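Local atomic coordinates of phospholipase A1 (Streptomyces albidoflavus, PDB entry 4HYQ), a protein that hydrolyses glycerophospholipids, probably releasing the fatty acid from the sn-1 position, as a member of the GDSL (SGNH) hydrolase family. Residues Q127-A132 / H182-G187. Sequence-based numbering, arbitrary orientation.
Sequences QVRAKA and HGYAYG
R129 and Y184 join the last turn of helix 117-131 to the turn entering edge strand 185-187, the backbones staying well apart, with CA atoms of R129 and H182 nearest at 8.7 Å. In this SGNH-hydrolase alpha/beta fold, strand 185-187 closes one side of a parallel five-stranded sheet, and G183, at positive phi, ends helix 158-181 in a Schellman motif. The Y184 ring bridges the two backbones: its OH lies 3.4 Å from R129 CB and 4.0 Å from V128 CB, and is hydrogen-bonded to Y125 O, one turn before R129 on helix 117-131. H182 CB sits over the centre of one ring face. R129 runs past the ring in the opposite direction, CG anti to the backbone N (chi1 175°), then bends at chi2 and chi3, bringing NH2 to the ring edge, 3.4 Å from Y184 CE2; guanidinium and ring planes stand 82° apart. R129 NH1 reaches forward to A132 O (2.8 Å) in the guanidinium plane and also bonds A135 O, tying down the chain after the helix. A leucine here has no N-H groups to offer, so the chain at A132 and A135 would probably lose its side-chain hold and H182 its water-mediated link. Two waters make that link: one accepts from R129 NE, the other, its oxygen 2.8 Å from R129 NH2, accepts from that nitrogen, and both donate to H182 O.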
ATOM      1  N   GLN A 127      17.071   1.555   7.614  1.00 13.41           N
ATOM      2  CA  GLN A 127      17.909   0.663   6.817  1.00 13.92           C
ATOM      3  C   GLN A 127      17.883   1.023   5.337  1.00 11.04           C
ATOM      4  O   GLN A 127      18.869   0.842   4.638  1.00 12.30           O
ATOM      5  CB  GLN A 127      17.487  -0.800   7.009  1.00 17.25           C
ATOM      6  CG  GLN A 127      17.815  -1.369   8.379  1.00 25.30           C
ATOM      7  CD  GLN A 127      19.307  -1.313   8.707  1.00 29.98           C
ATOM      8  OE1 GLN A 127      20.162  -1.657   7.878  1.00 31.89           O
ATOM      9  NE2 GLN A 127      19.623  -0.883   9.926  1.00 33.26           N
ATOM     10  N   VAL A 128      16.747   1.512   4.847  1.00 10.34           N
ATOM     11  CA  VAL A 128      16.660   1.911   3.450  1.00  9.66           C
ATOM     12  C   VAL A 128      17.664   3.049   3.218  1.00 11.29           C
ATOM     13  O   VAL A 128      18.420   3.034   2.249  1.00 10.62           O
ATOM     14  CB  VAL A 128      15.240   2.406   3.092  1.00 11.39           C
ATOM     15  CG1 VAL A 128      15.257   3.163   1.779  1.00 11.21           C
ATOM     16  CG2 VAL A 128      14.289   1.208   2.996  1.00 10.98           C
ATOM     17  N   ARG A 129      17.648   4.033   4.114  1.00 10.97           N
ATOM     18  CA  ARG A 129      18.551   5.183   4.012  1.00 12.55           C
ATOM     19  C   ARG A 129      20.011   4.764   4.142  1.00 12.98           C
ATOM     20  O   ARG A 129      20.888   5.306   3.461  1.00 12.90           O
ATOM     21  CB  ARG A 129      18.215   6.220   5.100  1.00 12.41           C
ATOM     22  CG  ARG A 129      19.187   7.402   5.147  1.00 12.61           C
ATOM     23  CD  ARG A 129      19.260   8.056   3.779  1.00 10.97           C
ATOM     24  NE  ARG A 129      18.071   8.856   3.463  1.00 10.54           N
ATOM     25  CZ  ARG A 129      17.552   8.958   2.244  1.00  9.97           C
ATOM     26  NH1 ARG A 129      18.091   8.298   1.221  1.00 11.04           N
ATOM     27  NH2 ARG A 129      16.525   9.779   2.024  1.00 11.42           N
ATOM     28  N   ALA A 130      20.281   3.792   5.005  1.00 12.94           N
ATOM     29  CA  ALA A 130      21.656   3.342   5.185  1.00 14.56           C
ATOM     30  C   ALA A 130      22.226   2.728   3.913  1.00 14.70           C
ATOM     31  O   ALA A 130      23.397   2.928   3.580  1.00 15.44           O
ATOM     32  CB  ALA A 130      21.733   2.347   6.322  1.00 13.69           C
ATOM     33  N   LYS A 131      21.398   1.992   3.180  1.00 14.21           N
ATOM     34  CA  LYS A 131      21.853   1.340   1.959  1.00 14.39           C
ATOM     35  C   LYS A 131      21.800   2.221   0.710  1.00 14.70           C
ATOM     36  O   LYS A 131      22.545   2.003  -0.246  1.00 13.65           O
ATOM     37  CB  LYS A 131      21.037   0.056   1.745  1.00 17.23           C
ATOM     38  CG  LYS A 131      21.815  -1.047   1.060  1.00 21.01           C
ATOM     39  CD  LYS A 131      21.145  -2.391   1.287  1.00 22.82           C
ATOM     40  CE  LYS A 131      21.901  -3.501   0.580  1.00 23.14           C
ATOM     41  NZ  LYS A 131      21.910  -3.320  -0.883  1.00 24.11           N
ATOM     42  N   ALA A 132      20.921   3.216   0.717  1.00 12.86           N
ATOM     43  CA  ALA A 132      20.770   4.133  -0.411  1.00 10.98           C
ATOM     44  C   ALA A 132      20.801   5.559   0.154  1.00 12.40           C
ATOM     45  O   ALA A 132      19.785   6.250   0.212  1.00 12.07           O
ATOM     46  CB  ALA A 132      19.454   3.880  -1.117  1.00 11.25           C
ATOM     47  N   HIS A 182      11.925  10.992   8.873  1.00 15.27           N
ATOM     48  CA  HIS A 182      13.107  10.540   8.139  1.00 14.56           C
ATOM     49  C   HIS A 182      13.392  11.406   6.907  1.00 13.99           C
ATOM     50  O   HIS A 182      14.295  11.099   6.132  1.00 14.40           O
ATOM     51  CB  HIS A 182      12.932   9.073   7.698  1.00 15.01           C
ATOM     52  CG  HIS A 182      12.943   8.083   8.825  1.00 15.90           C
ATOM     53  ND1 HIS A 182      14.015   7.250   9.077  1.00 17.42           N
ATOM     54  CD2 HIS A 182      12.007   7.777   9.757  1.00 15.88           C
ATOM     55  CE1 HIS A 182      13.739   6.477  10.112  1.00 18.17           C
ATOM     56  NE2 HIS A 182      12.524   6.779  10.545  1.00 18.15           N
ATOM     57  N   GLY A 183      12.617  12.473   6.715  1.00 14.32           N
ATOM     58  CA  GLY A 183      12.831  13.332   5.559  1.00 12.61           C
ATOM     59  C   GLY A 183      12.360  12.704   4.262  1.00 13.31           C
ATOM     60  O   GLY A 183      12.817  13.062   3.172  1.00 13.61           O
ATOM     61  N   TYR A 184      11.450  11.741   4.384  1.00 12.25           N
ATOM     62  CA  TYR A 184      10.887  11.055   3.226  1.00 11.49           C
ATOM     63  C   TYR A 184       9.603  11.742   2.810  1.00 11.14           C
ATOM     64  O   TYR A 184       8.928  12.354   3.638  1.00 14.30           O
ATOM     65  CB  TYR A 184      10.536   9.610   3.593  1.00  8.58           C
ATOM     66  CG  TYR A 184      11.704   8.727   3.937  1.00 11.46           C
ATOM     67  CD1 TYR A 184      11.494   7.441   4.429  1.00  9.34           C
ATOM     68  CD2 TYR A 184      13.019   9.129   3.685  1.00 11.16           C
ATOM     69  CE1 TYR A 184      12.555   6.576   4.651  1.00 11.70           C
ATOM     70  CE2 TYR A 184      14.088   8.269   3.899  1.00 12.60           C
ATOM     71  CZ  TYR A 184      13.851   6.989   4.376  1.00 13.98           C
ATOM     72  OH  TYR A 184      14.896   6.098   4.527  1.00 15.12           O
ATOM     73  N   ALA A 185       9.262  11.637   1.532  1.00 10.13           N
ATOM     74  CA  ALA A 185       8.015  12.218   1.045  1.00 10.91           C
ATOM     75  C   ALA A 185       6.901  11.264   1.454  1.00 11.57           C
ATOM     76  O   ALA A 185       7.137  10.059   1.594  1.00 12.50           O
ATOM     77  CB  ALA A 185       8.039  12.343  -0.472  1.00 10.63           C
ATOM     78  N   TYR A 186       5.713  11.812   1.689  1.00 10.91           N
ATOM     79  CA  TYR A 186       4.547  10.997   2.012  1.00 11.63           C
ATOM     80  C   TYR A 186       3.574  11.165   0.857  1.00 13.15           C
ATOM     81  O   TYR A 186       3.198  12.290   0.516  1.00 12.12           O
ATOM     82  CB  TYR A 186       3.857  11.452   3.299  1.00 11.31           C
ATOM     83  CG  TYR A 186       2.508  10.773   3.509  1.00 12.40           C
ATOM     84  CD1 TYR A 186       2.424   9.404   3.798  1.00 11.95           C
ATOM     85  CD2 TYR A 186       1.321  11.496   3.394  1.00 13.05           C
ATOM     86  CE1 TYR A 186       1.172   8.774   3.967  1.00 12.70           C
ATOM     87  CE2 TYR A 186       0.070  10.882   3.561  1.00 13.98           C
ATOM     88  CZ  TYR A 186       0.009   9.522   3.846  1.00 14.09           C
ATOM     89  OH  TYR A 186      -1.231   8.928   4.015  1.00 13.64           O
ATOM     90  N   GLY A 187       3.172  10.047   0.255  1.00 11.70           N
ATOM     91  CA  GLY A 187       2.228  10.085  -0.852  1.00 11.86           C
ATOM     92  C   GLY A 187       0.820   9.918  -0.302  1.00 12.20           C
ATOM     93  O   GLY A 187       0.487   8.864   0.233  1.00 11.03           O
TER
HETATM   94  O   HOH W   1      15.791  11.719   3.864  1.00 15.61           O
HETATM   95  O   HOH W   2      16.713   9.599   5.969  1.00 18.15           O